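Local coordinates for 3-hydroxyacyl-CoA dehydrogenase (Brucella suis, PDB 4O5O), which probably catalyses the oxidation of 3-hydroxyacyl-CoA to 3-oxoacyl-CoA using a nicotinamide adenine dinucleotide cofactor, as a member of the short-chain dehydrogenase family, at residues B[178-183]-B[192-197]; B[30-35]-B[237-242]; B[37-42]-B[83-88]. All blocks are in the same frame, centred on the assembly; numbering follows the deposited sequence. Where two conformers were deposited one is given.

Contact 1. Residues B[178-183]-B[192-197]; sequences AMTLPV and IRVMTI
T180 on the helix (chi1 -48°) and T196 on the strand (chi1 -64°) adopt the same first torsion: in each, the hydroxyl stands opposite the carbonyl carbon and beside the backbone N, which brings the two OG1 atoms together. T196 OG1 donates to T180 OG1 at 2.7 Å, and this is the hydrogen bond that links the segments. The hydroxyl of T180 in turn bonds to the carbonyl O of A177, one turn back in its own helix, so a single oxygen accepts from the strand and donates to the helix. Threonine suits this buried place because its hydroxyl can do both while its methyl packs. The methyl of T180, CG2, lies opposite the backbone N and comes down on the strand backbone, 3.5 Å from the carbonyl O of V194. Alongside, the contact turns apolar. V183, one turn further along the helix, meets V194 branch to branch, CG1 against CG2 at 3.8 Å, with the side chains about at right angles. Branched, compact residues fill this short span well, since the axes approach to 7.8 Å. They run nearly antiparallel, at 169°, and by CA position T180 stands nearest V194. M179, on another side of the helix, packs on F127 and L130 of helix 112-137, while L181 touches F160 of the second subunit. On the strand's other side, R193 forms a salt bridge with E147. A helix lying against the sheet and followed, after a short turn, by the next parallel strand is the second half of a beta-alpha-beta crossover of the Rossmann fold, here joining strands 149-154 and 192-199.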
ATOM      1  N   ALA B 178      -8.571  -6.884  -1.947  1.00  5.22           N
ATOM      2  CA  ALA B 178      -9.348  -5.626  -2.008  1.00  5.33           C
ATOM      3  C   ALA B 178     -10.760  -5.757  -1.469  1.00  6.04           C
ATOM      4  O   ALA B 178     -11.338  -4.775  -1.065  1.00  6.58           O
ATOM      5  CB  ALA B 178      -9.361  -5.052  -3.421  1.00  6.93           C
ATOM      6  N   MET B 179     -11.329  -6.958  -1.540  1.00  6.46           N
ATOM      7  CA  MET B 179     -12.637  -7.267  -0.991  1.00  7.77           C
ATOM      8  C   MET B 179     -12.700  -7.177   0.524  1.00  5.65           C
ATOM      9  O   MET B 179     -13.792  -7.070   1.095  1.00  6.37           O
ATOM     10  CB  MET B 179     -13.037  -8.741  -1.282  1.00 14.84           C
ATOM     11  CG  MET B 179     -13.456  -9.065  -2.649  1.00 18.80           C
ATOM     12  SD  MET B 179     -14.507 -10.502  -2.524  1.00  9.37           S
ATOM     13  CE  MET B 179     -13.526 -11.914  -2.004  1.00  9.33           C
ATOM     14  N   THR B 180     -11.560  -7.374   1.182  1.00  5.34           N
ATOM     15  CA  THR B 180     -11.573  -7.599   2.625  1.00  5.21           C
ATOM     16  C   THR B 180     -12.330  -6.441   3.314  1.00  5.03           C
ATOM     17  O   THR B 180     -13.189  -6.670   4.172  1.00  6.36           O
ATOM     18  CB  THR B 180     -10.157  -7.735   3.182  1.00  6.92           C
ATOM     19  OG1 THR B 180      -9.403  -8.634   2.386  1.00  7.86           O
ATOM     20  CG2 THR B 180     -10.173  -8.215   4.609  1.00  7.08           C
ATOM     21  N   LEU B 181     -11.961  -5.202   3.003  1.00  4.96           N
ATOM     22  CA  LEU B 181     -12.564  -4.040   3.661  1.00  5.18           C
ATOM     23  C   LEU B 181     -14.064  -3.852   3.456  1.00  4.73           C
ATOM     24  O   LEU B 181     -14.784  -3.747   4.451  1.00  5.32           O
ATOM     25  CB  LEU B 181     -11.775  -2.774   3.345  1.00  6.51           C
ATOM     26  CG  LEU B 181     -12.268  -1.511   4.031  1.00  6.19           C
ATOM     27  CD1 LEU B 181     -12.125  -1.628   5.555  1.00  7.09           C
ATOM     28  CD2 LEU B 181     -11.530  -0.309   3.450  1.00  7.30           C
ATOM     29  N   PRO B 182     -14.566  -3.818   2.212  1.00  5.06           N
ATOM     30  CA  PRO B 182     -15.993  -3.635   2.056  1.00  5.51           C
ATOM     31  C   PRO B 182     -16.801  -4.760   2.674  1.00  5.52           C
ATOM     32  O   PRO B 182     -17.908  -4.517   3.171  1.00  6.46           O
ATOM     33  CB  PRO B 182     -16.189  -3.589   0.522  1.00  5.64           C
ATOM     34  CG  PRO B 182     -14.925  -4.161  -0.070  1.00  6.05           C
ATOM     35  CD  PRO B 182     -13.860  -3.753   0.922  1.00  5.49           C
ATOM     36  N   VAL B 183     -16.282  -5.988   2.634  1.00  5.43           N
ATOM     37  CA  VAL B 183     -16.992  -7.096   3.270  1.00  5.29           C
ATOM     38  C   VAL B 183     -16.950  -6.967   4.792  1.00  5.84           C
ATOM     39  O   VAL B 183     -17.968  -7.094   5.440  1.00  6.45           O
ATOM     40  CB  VAL B 183     -16.476  -8.446   2.764  1.00  6.35           C
ATOM     41  CG1 VAL B 183     -17.156  -9.596   3.473  1.00  7.05           C
ATOM     42  CG2 VAL B 183     -16.693  -8.569   1.275  1.00  7.25           C
ATOM     43  N   ILE B 192     -19.356 -10.361  12.394  1.00  6.78           N
ATOM     44  CA  ILE B 192     -18.553 -11.308  11.649  1.00  7.32           C
ATOM     45  C   ILE B 192     -17.340 -10.535  11.146  1.00  6.38           C
ATOM     46  O   ILE B 192     -17.465  -9.590  10.379  1.00  7.07           O
ATOM     47  CB  ILE B 192     -19.342 -11.937  10.482  1.00  7.92           C
ATOM     48  CG1 ILE B 192     -20.563 -12.734  10.987  1.00  8.29           C
ATOM     49  CG2 ILE B 192     -18.451 -12.829   9.623  1.00  8.84           C
ATOM     50  CD1 ILE B 192     -21.568 -13.013   9.884  1.00  8.41           C
ATOM     51  N   ARG B 193     -16.163 -10.969  11.588  1.00  5.90           N
ATOM     52  CA  ARG B 193     -14.894 -10.383  11.118  1.00  5.61           C
ATOM     53  C   ARG B 193     -14.442 -11.011   9.812  1.00  5.75           C
ATOM     54  O   ARG B 193     -14.771 -12.184   9.526  1.00  6.75           O
ATOM     55  CB  ARG B 193     -13.811 -10.575  12.190  1.00  6.05           C
ATOM     56  CG  ARG B 193     -14.034  -9.736  13.427  1.00  6.68           C
ATOM     57  CD  ARG B 193     -12.867  -9.746  14.371  1.00  6.48           C
ATOM     58  NE  ARG B 193     -12.703 -11.052  14.988  1.00  7.95           N
ATOM     59  CZ  ARG B 193     -11.620 -11.831  14.960  1.00  6.64           C
ATOM     60  NH1 ARG B 193     -10.505 -11.477  14.329  1.00  7.42           N
ATOM     61  NH2 ARG B 193     -11.640 -12.982  15.591  1.00  8.96           N
ATOM     62  N   VAL B 194     -13.683 -10.233   9.036  1.00  6.20           N
ATOM     63  CA  VAL B 194     -13.180 -10.673   7.752  1.00  5.56           C
ATOM     64  C   VAL B 194     -11.734 -10.225   7.666  1.00  5.00           C
ATOM     65  O   VAL B 194     -11.434  -9.022   7.759  1.00  5.66           O
ATOM     66  CB  VAL B 194     -13.999 -10.083   6.588  1.00  7.42           C
ATOM     67  CG1 VAL B 194     -13.539 -10.661   5.266  1.00  7.64           C
ATOM     68  CG2 VAL B 194     -15.483 -10.329   6.786  1.00  8.02           C
ATOM     69  N   MET B 195     -10.853 -11.216   7.487  1.00  5.34           N
ATOM     70  CA  MET B 195      -9.418 -11.014   7.398  1.00  5.38           C
ATOM     71  C   MET B 195      -8.844 -11.771   6.238  1.00  4.61           C
ATOM     72  O   MET B 195      -9.419 -12.758   5.777  1.00  4.57           O
ATOM     73  CB  MET B 195      -8.746 -11.531   8.662  1.00  5.35           C
ATOM     74  CG  MET B 195      -8.887 -10.611   9.864  1.00  5.55           C
ATOM     75  SD  MET B 195      -7.918  -9.121   9.734  1.00  5.84           S
ATOM     76  CE  MET B 195      -6.262  -9.782   9.523  1.00  6.43           C
ATOM     77  N   THR B 196      -7.677 -11.330   5.798  1.00  4.92           N
ATOM     78  CA  THR B 196      -6.960 -11.984   4.701  1.00  5.18           C
ATOM     79  C   THR B 196      -5.518 -12.188   5.063  1.00  4.88           C
ATOM     80  O   THR B 196      -4.895 -11.314   5.650  1.00  5.52           O
ATOM     81  CB  THR B 196      -7.092 -11.146   3.417  1.00  6.20           C
ATOM     82  OG1 THR B 196      -8.473 -11.127   3.070  1.00  7.38           O
ATOM     83  CG2 THR B 196      -6.287 -11.712   2.251  1.00  6.83           C
ATOM     84  N   ILE B 197      -4.995 -13.373   4.749  1.00  5.13           N
ATOM     85  CA  ILE B 197      -3.567 -13.650   4.848  1.00  5.18           C
ATOM     86  C   ILE B 197      -3.002 -13.692   3.441  1.00  4.86           C
ATOM     87  O   ILE B 197      -3.615 -14.318   2.557  1.00  5.28           O
ATOM     88  CB  ILE B 197      -3.267 -14.993   5.554  1.00  5.45           C
ATOM     89  CG1 ILE B 197      -3.819 -15.029   6.983  1.00  5.87           C
ATOM     90  CG2 ILE B 197      -1.788 -15.317   5.540  1.00  5.92           C
ATOM     91  CD1 ILE B 197      -3.864 -16.396   7.661  1.00  7.50           C
TER

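Contact 2. Residues B[30-35]-B[237-242]; sequences SKMAVE and LVHHIV
The imidazole of H239 is the flat group of this contact, and the sulfur of M32 approaches it obliquely, neither squarely over a face nor at an edge. M32 SD lies 4.1 Å from the centroid of the H239 ring, 34° off the ring normal. The sulfur is displaced to the ND1 side, with M32 SD 3.6 Å from H239 ND1. This is a sulfur-aromatic contact, made by a large, polarisable atom against a ring. M32 sends its chain across the gap with CG opposite the backbone N (chi1 176°), then bends at the next two torsions, which turns the terminal methyl along the facing helix, from H239 toward V238. There M32 CE rests 4.1 Å from V238 CG1 and equally far from CB of H239. A flexible thioether is well fitted to this role, since it can span the gap between two helices whose backbones stay apart and still adapt its end to both an aromatic and a branched aliphatic neighbour. V238 is buried and offers its CG1 branch as an apolar neighbour; H239 is partly exposed. On another side of the same helix, H240 stacks its ring on H240 of the third subunit, placing this helix at a subunit interface. Helix 24-35 rests on strand 39-44, and helix 231-243 on strands 149-154 and 192-199, where V238 packs on I152 and I197. Two helices distant in sequence thus meet side by side over the parallel sheet, as in the doubly wound alpha/beta sandwich of short-chain dehydrogenases.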
ATOM      1  N   SER B  30      -6.853 -27.529   8.849  1.00  8.06           N
ATOM      2  CA  SER B  30      -7.752 -28.558   9.338  0.50  8.22           C
ATOM      3  C   SER B  30      -7.106 -29.302  10.521  1.00  9.72           C
ATOM      4  O   SER B  30      -7.749 -29.571  11.529  1.00 10.52           O
ATOM      5  CB  SER B  30      -8.077 -29.532   8.195  0.50  5.95           C
ATOM      6  OG  SER B  30      -8.747 -28.888   7.120  0.50  4.23           O
ATOM      7  N   LYS B  31      -5.816 -29.606  10.396  1.00  8.96           N
ATOM      8  CA  LYS B  31      -5.075 -30.322  11.472  1.00  9.82           C
ATOM      9  C   LYS B  31      -4.995 -29.432  12.722  1.00  9.48           C
ATOM     10  O   LYS B  31      -5.247 -29.880  13.849  1.00 11.48           O
ATOM     11  CB  LYS B  31      -3.689 -30.739  10.980  1.00 10.86           C
ATOM     12  CG  LYS B  31      -2.823 -31.467  11.993  1.00 17.98           C
ATOM     13  CD  LYS B  31      -1.463 -31.883  11.425  1.00 21.45           C
ATOM     14  CE  LYS B  31      -0.589 -32.576  12.488  1.00 31.19           C
ATOM     15  NZ  LYS B  31       0.687 -33.134  11.954  1.00 43.79           N
ATOM     16  N   MET B  32      -4.637 -28.165  12.527  1.00  9.68           N
ATOM     17  CA  MET B  32      -4.565 -27.213  13.627  1.00 10.75           C
ATOM     18  C   MET B  32      -5.899 -27.119  14.375  1.00 10.53           C
ATOM     19  O   MET B  32      -5.943 -27.186  15.614  1.00 12.55           O
ATOM     20  CB  MET B  32      -4.178 -25.837  13.077  1.00 10.67           C
ATOM     21  CG  MET B  32      -4.156 -24.695  14.083  1.00 11.01           C
ATOM     22  SD  MET B  32      -5.748 -23.975  14.513  1.00 11.79           S
ATOM     23  CE  MET B  32      -6.262 -23.280  12.957  1.00 11.14           C
ATOM     24  N   ALA B  33      -6.987 -27.014  13.626  1.00  9.44           N
ATOM     25  CA  ALA B  33      -8.273 -26.789  14.248  1.00 10.27           C
ATOM     26  C   ALA B  33      -8.721 -28.018  15.059  1.00 11.86           C
ATOM     27  O   ALA B  33      -9.172 -27.889  16.194  1.00 12.85           O
ATOM     28  CB  ALA B  33      -9.288 -26.425  13.189  1.00 10.93           C
ATOM     29  N   VAL B  34      -8.564 -29.206  14.488  1.00 11.48           N
ATOM     30  CA  VAL B  34      -8.926 -30.429  15.205  1.00 12.97           C
ATOM     31  C   VAL B  34      -8.068 -30.573  16.469  1.00 15.43           C
ATOM     32  O   VAL B  34      -8.590 -30.925  17.529  1.00 16.20           O
ATOM     33  CB  VAL B  34      -8.764 -31.691  14.312  1.00 13.76           C
ATOM     34  CG1 VAL B  34      -8.876 -32.990  15.117  1.00 15.37           C
ATOM     35  CG2 VAL B  34      -9.819 -31.697  13.215  1.00 14.27           C
ATOM     36  N   GLU B  35      -6.770 -30.277  16.366  1.00 14.86           N
ATOM     37  CA  GLU B  35      -5.876 -30.455  17.509  1.00 17.27           C
ATOM     38  C   GLU B  35      -6.209 -29.426  18.606  1.00 17.08           C
ATOM     39  O   GLU B  35      -5.941 -29.673  19.789  1.00 22.82           O
ATOM     40  CB  GLU B  35      -4.394 -30.421  17.049  1.00 19.12           C
ATOM     41  CG  GLU B  35      -4.081 -31.637  16.154  1.00 29.07           C
ATOM     42  CD  GLU B  35      -2.603 -31.852  15.797  1.00 28.18           C
ATOM     43  OE1 GLU B  35      -1.797 -30.913  15.933  1.00 36.41           O
ATOM     44  OE2 GLU B  35      -2.258 -32.943  15.372  1.00 37.98           O
ATOM     45  N   LEU B 237      -1.102 -18.587  12.171  1.00  7.09           N
ATOM     46  CA  LEU B 237      -1.628 -17.239  11.990  1.00  6.86           C
ATOM     47  C   LEU B 237      -3.156 -17.258  11.920  1.00  6.66           C
ATOM     48  O   LEU B 237      -3.823 -16.384  12.472  1.00  6.65           O
ATOM     49  CB  LEU B 237      -0.975 -16.575  10.776  1.00  5.88           C
ATOM     50  CG  LEU B 237      -1.465 -15.147  10.474  1.00  6.01           C
ATOM     51  CD1 LEU B 237      -1.272 -14.234  11.692  1.00  7.43           C
ATOM     52  CD2 LEU B 237      -0.792 -14.557   9.243  1.00  6.14           C
ATOM     53  N   VAL B 238      -3.714 -18.253  11.229  1.00  6.56           N
ATOM     54  CA  VAL B 238      -5.170 -18.406  11.197  1.00  7.54           C
ATOM     55  C   VAL B 238      -5.696 -18.523  12.638  1.00  7.05           C
ATOM     56  O   VAL B 238      -6.661 -17.856  13.039  1.00  7.25           O
ATOM     57  CB  VAL B 238      -5.580 -19.655  10.392  1.00  7.53           C
ATOM     58  CG1 VAL B 238      -7.048 -20.014  10.638  1.00  8.62           C
ATOM     59  CG2 VAL B 238      -5.279 -19.429   8.904  1.00  8.44           C
ATOM     60  N   HIS B 239      -5.031 -19.350  13.430  1.00  7.03           N
ATOM     61  CA  HIS B 239      -5.447 -19.528  14.824  1.00  8.40           C
ATOM     62  C   HIS B 239      -5.401 -18.186  15.585  1.00  6.74           C
ATOM     63  O   HIS B 239      -6.343 -17.856  16.316  1.00  8.37           O
ATOM     64  CB  HIS B 239      -4.499 -20.547  15.458  1.00 10.29           C
ATOM     65  CG  HIS B 239      -4.956 -21.089  16.776  1.00 15.00           C
ATOM     66  ND1 HIS B 239      -4.380 -22.196  17.360  1.00 19.90           N
ATOM     67  CD2 HIS B 239      -5.987 -20.738  17.573  1.00 19.42           C
ATOM     68  CE1 HIS B 239      -4.989 -22.455  18.504  1.00 23.80           C
ATOM     69  NE2 HIS B 239      -5.972 -21.585  18.655  1.00 26.24           N
ATOM     70  N   HIS B 240      -4.335 -17.410  15.386  1.00  6.76           N
ATOM     71  CA  HIS B 240      -4.209 -16.122  16.062  1.00  6.64           C
ATOM     72  C   HIS B 240      -5.318 -15.154  15.639  1.00  6.74           C
ATOM     73  O   HIS B 240      -5.849 -14.437  16.463  1.00  7.51           O
ATOM     74  CB  HIS B 240      -2.833 -15.459  15.817  1.00  6.89           C
ATOM     75  CG  HIS B 240      -2.679 -14.213  16.616  1.00  7.16           C
ATOM     76  ND1 HIS B 240      -2.702 -14.235  17.992  1.00  7.33           N
ATOM     77  CD2 HIS B 240      -2.653 -12.908  16.261  1.00  8.22           C
ATOM     78  CE1 HIS B 240      -2.625 -13.001  18.452  1.00  8.92           C
ATOM     79  NE2 HIS B 240      -2.620 -12.179  17.424  1.00  8.43           N
ATOM     80  N   ILE B 241      -5.644 -15.134  14.343  1.00  5.95           N
ATOM     81  CA  ILE B 241      -6.717 -14.259  13.873  1.00  6.62           C
ATOM     82  C   ILE B 241      -8.034 -14.625  14.551  1.00  6.17           C
ATOM     83  O   ILE B 241      -8.796 -13.766  14.937  1.00  7.88           O
ATOM     84  CB  ILE B 241      -6.826 -14.315  12.330  1.00  5.91           C
ATOM     85  CG1 ILE B 241      -5.596 -13.665  11.668  1.00  5.84           C
ATOM     86  CG2 ILE B 241      -8.123 -13.685  11.830  1.00  7.12           C
ATOM     87  CD1 ILE B 241      -5.454 -13.952  10.179  1.00  7.87           C
ATOM     88  N   VAL B 242      -8.301 -15.913  14.685  1.00  6.72           N
ATOM     89  CA  VAL B 242      -9.532 -16.339  15.346  1.00  7.39           C
ATOM     90  C   VAL B 242      -9.567 -15.802  16.788  1.00  7.56           C
ATOM     91  O   VAL B 242     -10.580 -15.290  17.252  1.00  8.97           O
ATOM     92  CB  VAL B 242      -9.707 -17.868  15.264  1.00  9.13           C
ATOM     93  CG1 VAL B 242     -10.869 -18.294  16.138  1.00 10.51           C
ATOM     94  CG2 VAL B 242      -9.918 -18.295  13.813  1.00  9.65           C
TER

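Contact 3. Residues B[37-42]-B[83-88]; sequences GAKVVL and EAFGRI
The CH-pi contact between K39 and F85 dominates. K39 CB sits 3.6 Å from the centroid of the F85 ring, only 2° off its normal, so it stands squarely over one face. A first torsion of -52°, with a bend at the next bond, carries the lysine chain on across that face: K39 CG is 3.7 Å from F85 CD1 and K39 CD is 3.8 Å from F85 CE1, after which the amino end leads away. Lysine fits a partly exposed strand start because its aliphatic stem can cover the ring while its charge departs. On the opposite face lies CB of A84, the preceding residue, offset toward the rim; its methyl is small enough to sit under the ring.

Apolar packing takes the edge: V41 CG2 is in the ring plane, 3.8 Å from F85 CD2. V41 and K39 project from the same side of strand 39-44, while V40 between them points to helix 24-35 on the other side, as expected of a Rossmann sheet covered by helices on both faces. F85 touches V15 and R62 as well, reaching over both neighbouring strands. Right after F85, G86 ends helix 71-85 at positive phi, a conformation that glycine tolerates readily.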
ATOM      1  N   GLY B  37      -9.340 -28.689  19.353  1.00 16.40           N
ATOM      2  CA  GLY B  37     -10.653 -29.095  19.860  1.00 14.45           C
ATOM      3  C   GLY B  37     -11.853 -28.630  19.061  1.00 16.51           C
ATOM      4  O   GLY B  37     -12.989 -28.756  19.506  1.00 20.43           O
ATOM      5  N   ALA B  38     -11.604 -28.108  17.868  1.00 15.32           N
ATOM      6  CA  ALA B  38     -12.656 -27.661  16.976  1.00 14.30           C
ATOM      7  C   ALA B  38     -13.171 -28.827  16.126  1.00 12.97           C
ATOM      8  O   ALA B  38     -12.541 -29.887  16.046  1.00 13.29           O
ATOM      9  CB  ALA B  38     -12.117 -26.555  16.078  1.00 17.78           C
ATOM     10  N   LYS B  39     -14.326 -28.614  15.508  1.00 13.70           N
ATOM     11  CA  LYS B  39     -14.859 -29.523  14.509  1.00 13.53           C
ATOM     12  C   LYS B  39     -14.487 -28.915  13.166  1.00 11.22           C
ATOM     13  O   LYS B  39     -14.419 -27.692  13.044  1.00 13.40           O
ATOM     14  CB  LYS B  39     -16.384 -29.643  14.584  1.00 15.66           C
ATOM     15  CG  LYS B  39     -16.950 -29.963  15.951  1.00 17.79           C
ATOM     16  CD  LYS B  39     -16.397 -31.263  16.489  1.00 20.48           C
ATOM     17  CE  LYS B  39     -17.242 -31.708  17.668  1.00 26.59           C
ATOM     18  NZ  LYS B  39     -16.559 -32.754  18.463  1.00 30.85           N
ATOM     19  N   VAL B  40     -14.255 -29.765  12.162  1.00  9.32           N
ATOM     20  CA  VAL B  40     -13.853 -29.299  10.831  0.50  8.30           C
ATOM     21  C   VAL B  40     -14.633 -29.986   9.723  1.00  8.47           C
ATOM     22  O   VAL B  40     -14.788 -31.213   9.722  1.00  9.98           O
ATOM     23  CB  VAL B  40     -12.367 -29.550  10.530  0.50  8.82           C
ATOM     24  CG1 VAL B  40     -12.017 -29.019   9.147  0.50  8.44           C
ATOM     25  CG2 VAL B  40     -11.482 -28.911  11.583  0.50  9.38           C
ATOM     26  N   VAL B  41     -15.105 -29.175   8.780  1.00  8.79           N
ATOM     27  CA  VAL B  41     -15.696 -29.661   7.570  1.00  8.79           C
ATOM     28  C   VAL B  41     -14.709 -29.299   6.463  1.00  8.23           C
ATOM     29  O   VAL B  41     -14.539 -28.118   6.122  1.00  8.92           O
ATOM     30  CB  VAL B  41     -17.106 -29.090   7.331  1.00 10.13           C
ATOM     31  CG1 VAL B  41     -17.686 -29.652   6.042  1.00 11.75           C
ATOM     32  CG2 VAL B  41     -18.016 -29.453   8.497  1.00 12.80           C
ATOM     33  N   LEU B  42     -14.042 -30.333   5.952  1.00  8.38           N
ATOM     34  CA  LEU B  42     -13.086 -30.200   4.857  1.00  8.96           C
ATOM     35  C   LEU B  42     -13.816 -30.186   3.520  1.00  8.08           C
ATOM     36  O   LEU B  42     -14.642 -31.066   3.249  1.00  8.63           O
ATOM     37  CB  LEU B  42     -12.103 -31.380   4.865  1.00  9.47           C
ATOM     38  CG  LEU B  42     -11.076 -31.471   6.008  1.00 10.74           C
ATOM     39  CD1 LEU B  42     -11.689 -32.047   7.261  1.00 12.85           C
ATOM     40  CD2 LEU B  42      -9.928 -32.383   5.570  1.00 11.56           C
ATOM     41  N   GLU B  83     -25.721 -29.959   9.172  1.00 14.48           N
ATOM     42  CA  GLU B  83     -26.165 -31.332   9.442  1.00 16.29           C
ATOM     43  C   GLU B  83     -25.238 -32.064  10.404  1.00 16.39           C
ATOM     44  O   GLU B  83     -25.694 -32.699  11.356  1.00 19.65           O
ATOM     45  CB  GLU B  83     -26.248 -32.110   8.135  1.00 19.18           C
ATOM     46  N   ALA B  84     -23.932 -31.962  10.182  1.00 16.38           N
ATOM     47  CA  ALA B  84     -22.995 -32.721  11.005  1.00 16.59           C
ATOM     48  C   ALA B  84     -22.792 -32.108  12.384  1.00 15.95           C
ATOM     49  O   ALA B  84     -22.752 -32.825  13.396  1.00 18.43           O
ATOM     50  CB  ALA B  84     -21.654 -32.842  10.294  1.00 17.76           C
ATOM     51  N   PHE B  85     -22.632 -30.788  12.418  1.00 14.20           N
ATOM     52  CA  PHE B  85     -22.167 -30.120  13.619  1.00 15.53           C
ATOM     53  C   PHE B  85     -23.050 -28.994  14.146  1.00 14.83           C
ATOM     54  O   PHE B  85     -22.742 -28.443  15.190  1.00 18.68           O
ATOM     55  CB  PHE B  85     -20.754 -29.591  13.390  1.00 13.67           C
ATOM     56  CG  PHE B  85     -19.736 -30.673  13.090  1.00 15.03           C
ATOM     57  CD1 PHE B  85     -19.530 -31.741  13.979  1.00 17.11           C
ATOM     58  CD2 PHE B  85     -18.966 -30.611  11.943  1.00 14.88           C
ATOM     59  CE1 PHE B  85     -18.579 -32.720  13.706  1.00 16.80           C
ATOM     60  CE2 PHE B  85     -18.015 -31.571  11.672  1.00 15.07           C
ATOM     61  CZ  PHE B  85     -17.827 -32.635  12.546  1.00 16.63           C
ATOM     62  N   GLY B  86     -24.111 -28.644  13.413  1.00 14.50           N
ATOM     63  CA  GLY B  86     -25.164 -27.765  13.913  1.00 15.71           C
ATOM     64  C   GLY B  86     -24.937 -26.274  13.692  1.00 15.11           C
ATOM     65  O   GLY B  86     -25.849 -25.485  13.916  1.00 17.85           O
ATOM     66  N   ARG B  87     -23.745 -25.876  13.236  1.00 14.61           N
ATOM     67  CA  ARG B  87     -23.378 -24.454  13.166  1.00 13.46           C
ATOM     68  C   ARG B  87     -22.085 -24.342  12.378  1.00 11.20           C
ATOM     69  O   ARG B  87     -21.402 -25.334  12.137  1.00 12.08           O
ATOM     70  CB  ARG B  87     -23.178 -23.885  14.590  1.00 13.85           C
ATOM     71  CG  ARG B  87     -22.051 -24.583  15.337  1.00 15.16           C
ATOM     72  CD  ARG B  87     -21.871 -24.152  16.769  1.00 15.85           C
ATOM     73  NE  ARG B  87     -21.503 -22.751  16.855  1.00 17.13           N
ATOM     74  CZ  ARG B  87     -22.275 -21.780  17.326  1.00 18.21           C
ATOM     75  NH1 ARG B  87     -23.501 -22.042  17.777  1.00 21.04           N
ATOM     76  NH2 ARG B  87     -21.816 -20.523  17.328  1.00 18.13           N
ATOM     77  N   ILE B  88     -21.787 -23.110  11.992  1.00  9.63           N
ATOM     78  CA  ILE B  88     -20.511 -22.723  11.404  1.00  8.60           C
ATOM     79  C   ILE B  88     -20.011 -21.466  12.118  1.00  7.26           C
ATOM     80  O   ILE B  88     -20.732 -20.473  12.230  1.00  9.46           O
ATOM     81  CB  ILE B  88     -20.637 -22.382   9.905  1.00 10.31           C
ATOM     82  CG1 ILE B  88     -21.056 -23.629   9.118  1.00 11.87           C
ATOM     83  CG2 ILE B  88     -19.324 -21.825   9.350  1.00 10.15           C
ATOM     84  CD1 ILE B  88     -21.576 -23.341   7.719  1.00 14.17           C
TER

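Overall arrangement
From the N terminus, helix 24-35 opens contact 2 and strand 39-44 follows at once, opening contact 3, which closes when helix 71-85 ends. Contact 1 comes later, closing the short loop between helix 167-187 and strand 192-199, and helix 231-243 finally closes contact 2. Contacts 3 and 1 therefore lie in series, both nested within the long loop of contact 2. Contact 2 touches each of them: A33 O meets A38 N at 3.0 Å, a probable hydrogen bond, and R193 NH1 meets I241 O at 2.9 Å, another. Contacts 1 and 3 do not touch but reach the same parallel sheet, one binding a helix to strand 192-199 and the other to strand 39-44.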